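Long-range contacts in Keto/oxoacid ferredoxin oxidoreductase, gamma subunit (Geobacter sulfurreducens, PDB 3ON3), which probably serves as the gamma subunit of an enzyme that oxidatively decarboxylates 2-oxoacids and passes the electrons to ferredoxin: residues 72-77 against 93-98; 87-92 against 108-113; 150-155 against 166-171. All blocks are in the same frame, centred on the assembly; numbering follows the deposited sequence.

Interaction 1 of 3, residues 72-77 against 93-98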
loop_
_atom_site.group_PDB
_atom_site.type_symbol
_atom_site.label_atom_id
_atom_site.label_comp_id
_atom_site.label_asym_id
_atom_site.label_seq_id
_atom_site.Cartn_x
_atom_site.Cartn_y
_atom_site.Cartn_z
ATOM N N ASP B 72 -2.878 -18.997 -2.267
ATOM C CA ASP B 72 -3.829 -19.840 -1.567
ATOM C C ASP B 72 -5.244 -19.340 -1.783
ATOM O O ASP B 72 -6.197 -20.091 -1.681
ATOM C CB ASP B 72 -3.495 -19.877 -0.085
ATOM C CG ASP B 72 -2.135 -20.473 0.186
ATOM O OD1 ASP B 72 -2.057 -21.704 0.362
ATOM O OD2 ASP B 72 -1.139 -19.720 0.224
ATOM N N ALA B 73 -5.364 -18.068 -2.128
ATOM C CA ALA B 73 -6.665 -17.446 -2.293
ATOM C C ALA B 73 -6.559 -16.315 -3.284
ATOM O O ALA B 73 -5.536 -15.636 -3.362
ATOM C CB ALA B 73 -7.178 -16.915 -0.942
ATOM N N LEU B 74 -7.626 -16.081 -4.026
ATOM C CA LEU B 74 -7.584 -15.026 -5.028
ATOM C C LEU B 74 -8.905 -14.289 -5.173
ATOM O O LEU B 74 -9.957 -14.895 -5.389
ATOM C CB LEU B 74 -7.167 -15.595 -6.383
ATOM C CG LEU B 74 -7.321 -14.614 -7.551
ATOM C CD1 LEU B 74 -6.183 -13.560 -7.581
ATOM C CD2 LEU B 74 -7.403 -15.352 -8.877
ATOM N N LEU B 75 -8.841 -12.969 -5.062
ATOM C CA LEU B 75 -9.991 -12.149 -5.373
ATOM C C LEU B 75 -9.856 -11.646 -6.797
ATOM O O LEU B 75 -8.801 -11.179 -7.171
ATOM C CB LEU B 75 -10.058 -10.949 -4.439
ATOM C CG LEU B 75 -11.069 -9.922 -4.955
ATOM C CD1 LEU B 75 -12.497 -10.430 -4.754
ATOM C CD2 LEU B 75 -10.874 -8.570 -4.279
ATOM N N ALA B 76 -10.928 -11.741 -7.575
ATOM C CA ALA B 76 -10.980 -11.150 -8.910
ATOM C C ALA B 76 -12.276 -10.363 -9.095
ATOM O O ALA B 76 -13.361 -10.936 -9.160
ATOM C CB ALA B 76 -10.849 -12.230 -9.992
ATOM N N LEU B 77 -12.161 -9.045 -9.192
ATOM C CA LEU B 77 -13.342 -8.202 -9.342
ATOM C C LEU B 77 -13.753 -8.029 -10.813
ATOM O O LEU B 77 -14.868 -7.583 -11.108
ATOM C CB LEU B 77 -13.119 -6.839 -8.665
ATOM C CG LEU B 77 -13.145 -6.819 -7.127
ATOM C CD1 LEU B 77 -12.796 -5.430 -6.588
ATOM C CD2 LEU B 77 -14.499 -7.300 -6.580
ATOM N N GLY B 93 -7.799 -24.016 -3.905
ATOM C CA GLY B 93 -7.619 -22.708 -3.307
ATOM C C GLY B 93 -8.908 -21.923 -3.352
ATOM O O GLY B 93 -9.848 -22.291 -4.050
ATOM N N VAL B 94 -8.948 -20.836 -2.589
ATOM C CA VAL B 94 -10.127 -19.984 -2.494
ATOM C C VAL B 94 -10.227 -19.051 -3.693
ATOM O O VAL B 94 -9.293 -18.315 -4.007
ATOM C CB VAL B 94 -10.122 -19.162 -1.169
ATOM C CG1 VAL B 94 -11.078 -17.970 -1.240
ATOM C CG2 VAL B 94 -10.478 -20.056 -0.003
ATOM N N LEU B 95 -11.358 -19.092 -4.377
ATOM C CA LEU B 95 -11.552 -18.215 -5.514
ATOM C C LEU B 95 -12.785 -17.371 -5.295
ATOM O O LEU B 95 -13.882 -17.872 -5.303
ATOM C CB LEU B 95 -11.668 -19.009 -6.813
ATOM C CG LEU B 95 -12.076 -18.184 -8.044
ATOM C CD1 LEU B 95 -11.103 -17.047 -8.288
ATOM C CD2 LEU B 95 -12.220 -19.046 -9.296
ATOM N N LEU B 96 -12.589 -16.079 -5.074
ATOM C CA LEU B 96 -13.694 -15.162 -4.850
ATOM C C LEU B 96 -13.781 -14.181 -5.998
ATOM O O LEU B 96 -12.818 -13.450 -6.290
ATOM C CB LEU B 96 -13.502 -14.405 -3.531
ATOM C CG LEU B 96 -14.441 -13.229 -3.235
ATOM C CD1 LEU B 96 -15.881 -13.712 -2.938
ATOM C CD2 LEU B 96 -13.910 -12.396 -2.088
ATOM N N VAL B 97 -14.937 -14.155 -6.645
ATOM C CA VAL B 97 -15.136 -13.260 -7.778
ATOM C C VAL B 97 -16.400 -12.431 -7.596
ATOM O O VAL B 97 -17.232 -12.759 -6.765
ATOM C CB VAL B 97 -15.184 -14.041 -9.124
ATOM C CG1 VAL B 97 -13.965 -14.944 -9.257
ATOM C CG2 VAL B 97 -16.468 -14.872 -9.245
ATOM N N ASP B 98 -16.525 -11.347 -8.355
ATOM C CA ASP B 98 -17.802 -10.659 -8.468
ATOM C C ASP B 98 -18.649 -11.354 -9.538
ATOM O O ASP B 98 -18.164 -11.643 -10.634
ATOM C CB ASP B 98 -17.622 -9.178 -8.792
ATOM C CG ASP B 98 -18.951 -8.473 -9.031
ATOM O OD1 ASP B 98 -19.680 -8.874 -9.955
ATOM O OD2 ASP B 98 -19.278 -7.524 -8.299
#

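Interaction 2 of 3, residues 87-92 against 108-113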
loop_
_atom_site.group_PDB
_atom_site.type_symbol
_atom_site.label_atom_id
_atom_site.label_comp_id
_atom_site.label_asym_id
_atom_site.label_seq_id
_atom_site.Cartn_x
_atom_site.Cartn_y
_atom_site.Cartn_z
ATOM N N ALA B 87 -4.578 -18.894 -12.955
ATOM C CA ALA B 87 -3.605 -19.962 -13.167
ATOM C C ALA B 87 -2.653 -20.125 -11.986
ATOM O O ALA B 87 -2.133 -21.216 -11.743
ATOM C CB ALA B 87 -2.819 -19.729 -14.463
ATOM N N ASP B 88 -2.430 -19.033 -11.258
ATOM C CA ASP B 88 -1.526 -19.036 -10.108
ATOM C C ASP B 88 -2.182 -19.637 -8.865
ATOM O O ASP B 88 -1.509 -20.207 -8.012
ATOM C CB ASP B 88 -1.039 -17.617 -9.813
ATOM C CG ASP B 88 -0.399 -16.956 -11.026
ATOM O OD1 ASP B 88 0.206 -17.677 -11.856
ATOM O OD2 ASP B 88 -0.505 -15.717 -11.150
ATOM N N LEU B 89 -3.499 -19.524 -8.779
ATOM C CA LEU B 89 -4.225 -20.037 -7.615
ATOM C C LEU B 89 -4.121 -21.561 -7.507
ATOM O O LEU B 89 -4.491 -22.279 -8.434
ATOM C CB LEU B 89 -5.687 -19.629 -7.690
ATOM C CG LEU B 89 -6.590 -20.222 -6.617
ATOM C CD1 LEU B 89 -6.243 -19.651 -5.234
ATOM C CD2 LEU B 89 -8.012 -19.914 -7.001
ATOM N N LYS B 90 -3.614 -22.051 -6.378
ATOM C CA LYS B 90 -3.423 -23.480 -6.194
ATOM C C LYS B 90 -4.764 -24.212 -6.255
ATOM O O LYS B 90 -5.808 -23.635 -5.944
ATOM C CB LYS B 90 -2.729 -23.766 -4.863
ATOM C CG LYS B 90 -3.621 -23.551 -3.659
ATOM C CD LYS B 90 -3.060 -24.214 -2.406
ATOM C CE LYS B 90 -3.775 -23.705 -1.157
ATOM N NZ LYS B 90 -5.269 -23.763 -1.260
ATOM N N GLU B 91 -4.730 -25.480 -6.658
ATOM C CA GLU B 91 -5.934 -26.308 -6.718
ATOM C C GLU B 91 -6.576 -26.470 -5.348
ATOM O O GLU B 91 -5.897 -26.775 -4.375
ATOM C CB GLU B 91 -5.615 -27.689 -7.293
ATOM C CG GLU B 91 -6.849 -28.470 -7.711
ATOM C CD GLU B 91 -6.787 -29.926 -7.297
ATOM O OE1 GLU B 91 -6.387 -30.196 -6.144
ATOM O OE2 GLU B 91 -7.141 -30.796 -8.120
ATOM N N GLY B 92 -7.891 -26.284 -5.284
ATOM C CA GLY B 92 -8.611 -26.302 -4.024
ATOM C C GLY B 92 -8.481 -24.978 -3.285
ATOM O O GLY B 92 -8.987 -24.823 -2.174
ATOM N N GLY B 108 -10.696 -25.421 -13.898
ATOM C CA GLY B 108 -9.912 -25.754 -12.725
ATOM C C GLY B 108 -10.767 -26.056 -11.513
ATOM O O GLY B 108 -11.916 -25.625 -11.421
ATOM N N ASN B 109 -10.194 -26.815 -10.585
ATOM C CA ASN B 109 -10.825 -27.103 -9.309
ATOM C C ASN B 109 -10.484 -26.033 -8.272
ATOM O O ASN B 109 -9.330 -25.926 -7.859
ATOM C CB ASN B 109 -10.358 -28.461 -8.793
ATOM C CG ASN B 109 -11.274 -29.591 -9.213
ATOM O OD1 ASN B 109 -11.944 -29.515 -10.248
ATOM N ND2 ASN B 109 -11.309 -30.653 -8.411
ATOM N N TYR B 110 -11.483 -25.252 -7.857
ATOM C CA TYR B 110 -11.297 -24.210 -6.842
ATOM C C TYR B 110 -12.503 -24.144 -5.902
ATOM O O TYR B 110 -13.641 -24.356 -6.334
ATOM C CB TYR B 110 -11.122 -22.837 -7.510
ATOM C CG TYR B 110 -10.059 -22.784 -8.590
ATOM C CD1 TYR B 110 -8.715 -22.917 -8.271
ATOM C CD2 TYR B 110 -10.396 -22.589 -9.927
ATOM C CE1 TYR B 110 -7.731 -22.874 -9.254
ATOM C CE2 TYR B 110 -9.414 -22.543 -10.921
ATOM C CZ TYR B 110 -8.085 -22.687 -10.573
ATOM O OH TYR B 110 -7.098 -22.643 -11.528
ATOM N N GLN B 111 -12.271 -23.844 -4.624
ATOM C CA GLN B 111 -13.382 -23.516 -3.734
ATOM C C GLN B 111 -13.873 -22.142 -4.160
ATOM O O GLN B 111 -13.336 -21.117 -3.740
ATOM C CB GLN B 111 -12.963 -23.505 -2.262
ATOM C CG GLN B 111 -12.510 -24.855 -1.705
ATOM C CD GLN B 111 -13.642 -25.874 -1.608
ATOM O OE1 GLN B 111 -13.534 -26.995 -2.123
ATOM N NE2 GLN B 111 -14.734 -25.489 -0.952
ATOM N N THR B 112 -14.890 -22.131 -5.009
ATOM C CA THR B 112 -15.328 -20.910 -5.669
ATOM C C THR B 112 -16.557 -20.295 -5.023
ATOM O O THR B 112 -17.569 -20.962 -4.809
ATOM C CB THR B 112 -15.632 -21.163 -7.157
ATOM O OG1 THR B 112 -14.454 -21.652 -7.805
ATOM C CG2 THR B 112 -16.071 -19.882 -7.830
ATOM N N THR B 113 -16.458 -19.009 -4.719
ATOM C CA THR B 113 -17.588 -18.258 -4.213
ATOM C C THR B 113 -17.788 -17.034 -5.069
ATOM O O THR B 113 -16.828 -16.361 -5.418
ATOM C CB THR B 113 -17.380 -17.810 -2.757
ATOM O OG1 THR B 113 -17.250 -18.969 -1.929
ATOM C CG2 THR B 113 -18.570 -16.975 -2.280
#

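Interaction 3 of 3, residues 150-155 against 166-171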
loop_
_atom_site.group_PDB
_atom_site.type_symbol
_atom_site.label_atom_id
_atom_site.label_comp_id
_atom_site.label_asym_id
_atom_site.label_seq_id
_atom_site.Cartn_x
_atom_site.Cartn_y
_atom_site.Cartn_z
ATOM N N ALA B 150 -9.562 -8.679 14.160
ATOM C CA ALA B 150 -8.324 -8.123 13.599
ATOM C C ALA B 150 -8.614 -7.335 12.333
ATOM O O ALA B 150 -8.155 -6.203 12.156
ATOM C CB ALA B 150 -7.320 -9.239 13.290
ATOM N N ALA B 151 -9.379 -7.950 11.445
ATOM C CA ALA B 151 -9.697 -7.345 10.162
ATOM C C ALA B 151 -10.570 -6.115 10.332
ATOM O O ALA B 151 -10.377 -5.100 9.644
ATOM C CB ALA B 151 -10.374 -8.376 9.218
ATOM N N GLU B 152 -11.542 -6.207 11.236
ATOM C CA GLU B 152 -12.429 -5.082 11.490
ATOM C C GLU B 152 -11.630 -3.866 11.995
ATOM O O GLU B 152 -11.842 -2.742 11.542
ATOM C CB GLU B 152 -13.504 -5.435 12.524
ATOM C CG GLU B 152 -14.576 -4.347 12.618
ATOM C CD GLU B 152 -15.558 -4.517 13.770
ATOM O OE1 GLU B 152 -15.340 -5.374 14.663
ATOM O OE2 GLU B 152 -16.550 -3.763 13.779
ATOM N N LYS B 153 -10.744 -4.100 12.961
ATOM C CA LYS B 153 -9.898 -3.041 13.517
ATOM C C LYS B 153 -9.028 -2.440 12.429
ATOM O O LYS B 153 -8.966 -1.220 12.292
ATOM C CB LYS B 153 -9.017 -3.566 14.648
ATOM C CG LYS B 153 -9.749 -3.806 15.971
ATOM C CD LYS B 153 -8.760 -4.001 17.094
ATOM C CE LYS B 153 -9.449 -4.202 18.421
ATOM N NZ LYS B 153 -8.467 -4.245 19.541
ATOM N N ALA B 154 -8.371 -3.304 11.655
ATOM C CA ALA B 154 -7.593 -2.861 10.488
ATOM C C ALA B 154 -8.399 -2.062 9.463
ATOM O O ALA B 154 -7.918 -1.044 8.971
ATOM C CB ALA B 154 -6.868 -4.047 9.813
ATOM N N VAL B 155 -9.608 -2.520 9.129
ATOM C CA VAL B 155 -10.453 -1.779 8.199
ATOM C C VAL B 155 -10.730 -0.385 8.744
ATOM O O VAL B 155 -10.503 0.617 8.077
ATOM C CB VAL B 155 -11.826 -2.442 7.936
ATOM C CG1 VAL B 155 -12.733 -1.483 7.172
ATOM C CG2 VAL B 155 -11.699 -3.750 7.161
ATOM N N LEU B 166 -20.480 3.374 7.218
ATOM C CA LEU B 166 -20.576 2.737 5.894
ATOM C C LEU B 166 -19.524 1.641 5.675
ATOM O O LEU B 166 -19.816 0.606 5.124
ATOM C CB LEU B 166 -20.472 3.784 4.774
ATOM C CG LEU B 166 -21.698 4.661 4.511
ATOM C CD1 LEU B 166 -22.491 4.904 5.791
ATOM C CD2 LEU B 166 -21.286 5.983 3.885
ATOM N N ASN B 167 -18.298 1.876 6.106
ATOM C CA ASN B 167 -17.287 0.844 5.987
ATOM C C ASN B 167 -17.542 -0.352 6.913
ATOM O O ASN B 167 -17.350 -1.492 6.509
ATOM C CB ASN B 167 -15.881 1.424 6.175
ATOM C CG ASN B 167 -15.443 2.267 4.978
ATOM O OD1 ASN B 167 -14.633 1.832 4.176
ATOM N ND2 ASN B 167 -16.005 3.466 4.848
ATOM N N ARG B 168 -17.973 -0.100 8.148
ATOM C CA ARG B 168 -18.359 -1.206 9.017
ATOM C C ARG B 168 -19.433 -2.055 8.335
ATOM O O ARG B 168 -19.335 -3.270 8.302
ATOM C CB ARG B 168 -18.861 -0.706 10.382
ATOM C CG ARG B 168 -19.816 -1.679 11.085
ATOM C CD ARG B 168 -19.148 -2.968 11.573
ATOM N NE ARG B 168 -20.165 -3.946 11.978
ATOM C CZ ARG B 168 -19.940 -5.059 12.679
ATOM N NH1 ARG B 168 -18.722 -5.370 13.091
ATOM N NH2 ARG B 168 -20.946 -5.870 12.965
ATOM N N LYS B 169 -20.457 -1.392 7.796
ATOM C CA LYS B 169 -21.535 -2.061 7.075
ATOM C C LYS B 169 -21.029 -2.853 5.858
ATOM O O LYS B 169 -21.439 -3.994 5.630
ATOM C CB LYS B 169 -22.607 -1.049 6.658
ATOM C CG LYS B 169 -23.872 -1.680 6.068
ATOM C CD LYS B 169 -24.917 -0.618 5.756
ATOM C CE LYS B 169 -26.183 -1.229 5.181
ATOM N NZ LYS B 169 -26.807 -2.187 6.148
ATOM N N ALA B 170 -20.136 -2.251 5.084
ATOM C CA ALA B 170 -19.576 -2.905 3.908
ATOM C C ALA B 170 -18.822 -4.161 4.316
ATOM O O ALA B 170 -18.951 -5.217 3.690
ATOM C CB ALA B 170 -18.635 -1.939 3.147
ATOM N N PHE B 171 -18.010 -4.027 5.354
ATOM C CA PHE B 171 -17.213 -5.140 5.839
ATOM C C PHE B 171 -18.114 -6.280 6.330
ATOM O O PHE B 171 -17.910 -7.440 5.975
ATOM C CB PHE B 171 -16.289 -4.660 6.959
ATOM C CG PHE B 171 -15.615 -5.772 7.722
ATOM C CD1 PHE B 171 -14.511 -6.432 7.189
ATOM C CD2 PHE B 171 -16.062 -6.134 8.991
ATOM C CE1 PHE B 171 -13.879 -7.451 7.900
ATOM C CE2 PHE B 171 -15.437 -7.161 9.712
ATOM C CZ PHE B 171 -14.346 -7.814 9.169
#

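Interaction 1 of 3, residues 72-77 against 93-98
Asp72 to Ala76 pair with Val94 to Asp98 as neighbouring parallel strands, the two β-segments of a β-α-β crossover in which helix 79-85 lies between them along the chain. They lie inside a six-stranded mixed sheet, flanked by strand 6-12 on the far side of 71-76 and strand 111-115 on the far side of 93-98. Their axes come within 4.7 Å and diverge by only 11°.

Five backbone hydrogen bonds form the parallel ladder. Leu74 gives its N-H to Val94 O, at an N-to-O distance of 2.8 Å, and its carbonyl takes Leu96 N. Ala76 does the same two residues on, with its N bonded to Leu96 O and its O accepting Asp98 N over a longer 3.3 Å. The bond from Val94 N to Asp72 O starts the series. Between the bonds, CA-H groups lean on the same carbonyls: Leu75 CA lies 3.2 Å from Leu96 O.

Each aspartate carboxylate has its strongest polar partner outside the two strands. Asp72 OD2 accepts the backbone N of Glu7, while Asp98 OD2 takes the N of Ile118 and OD1 that of Leu101, so the strand end is tied to the loop after it and to helix 117-125.

Apolar contacts line both faces. The face holding Leu74, Leu95, Ala76 and Val97 has Leu74 and Leu95 alongside each other, Leu74 CD2 against Leu95 CD1. On the face carrying Ala73, Val94, Leu75 and Leu96, helix 131-143 packs against the sheet, and Ala73 CB meets Val94 CB at 3.7 Å. Leu75 and Leu96 run side by side in the same direction; with Leu75 CG anti to the backbone N (chi1 167°), its CD1 swings across to Leu96 CD2 at 3.6 Å and to Leu96 O at 3.4 Å.

Interaction 2 of 3, residues 87-92 against 108-113
Asn109 O accepts the N-H of Gly92 at 3.0 Å, N to O, in an almost straight bond (176° at the hydrogen), although the donor stands above the carbonyl plane. The same oxygen is brushed by Glu91 CG at 3.6 Å. Glu91 and Asn109 lie alongside, pointing the same way, and meet through aliphatic carbons, CG to CB, with no hydrogen bond between their polar ends.

The side chains of Tyr110 and Leu89 slide past each other in opposite directions. CG of Tyr110 is anti to its carbonyl carbon (chi1 -52°), which sends the ring toward 89-92, where Leu89 CD2 approaches it obliquely, 3.3 Å from CD1, and CE1 nears Leu89 O at 3.4 Å. Lys90 O sits at the ring edge, in plane, 3.8 Å from CD1. Leu95 of strand 93-98 touches both Leu89 and Tyr110, joining them to the sheet. An alanine in place of Tyr110 would remove the ring and is likely to open a gap beside Leu89, whose CD2 would lose its aromatic partner.

One backbone bond and several carbon contacts thus join segment 89-92 to the lead-in of strand 111-115, outermost of the sheet within this chain, an attachment that needs no paired charges.

Interaction 3 of 3, residues 150-155 against 166-171
Glu152 reaches from helix 148-157 across to helix 164-181, touching first an aromatic ring and then a guanidinium. Its CB lies 3.8 Å from Phe171 CE2, and CG passes the same ring atom at 4.1 Å; Glu152 CA stands over one face of the ring, offset toward the rim. CG is anti to the backbone N (chi1 -170°) and the chain stays extended beyond it, carrying the carboxylate past Phe171 to Arg168. Glu152 CD lies 3.3 Å from Arg168 NH1. OE2 takes NH1 of Arg168 at 2.8 Å in a salt bridge, approached from well above the carboxylate plane (67° out of it). OE2 also rests 3.5 Å from Arg168 CD, while OE1 is the more distant oxygen, 3.7 Å from NH1. One close N-to-O contact holds the ion pair.

The Phe171 ring lies against helix 148-157, with Ala151 CB (3.9 Å from CE1) and Val155 CG2 (nearest CD1) approaching obliquely from the same side as Glu152 CA.

Segments 150-155 and 166-171 run roughly antiparallel, 147° between directions, axes 10.5 Å apart at closest. Ala151, Val155 and Asn167 also touch helix 131-143, while Ala154 turns to helix 18-32 and Ala170 to helix 117-125.

Overall arrangement
Interactions 1 and 2 are neighbours, their centres 8 Å apart, and their segments alternate along the chain. Strand 93-98 belongs to the first and adjoins strand 111-115 of the second: Leu95 N lies 2.9 Å from Gln111 O, and Leu95 O as far from Thr113 N, both probable backbone hydrogen bonds. Strand 111-115 of interaction 2 thus continues the sheet to its last strand within this chain. Interaction 3 follows later in the chain, on the opposite side of its centre, about 19 Å from interaction 1 and 26 Å from interaction 2, centre to centre. Helix 131-143 bridges the gap, touching Leu75 and Leu96 on one side and Ala151 and Val155 on the other.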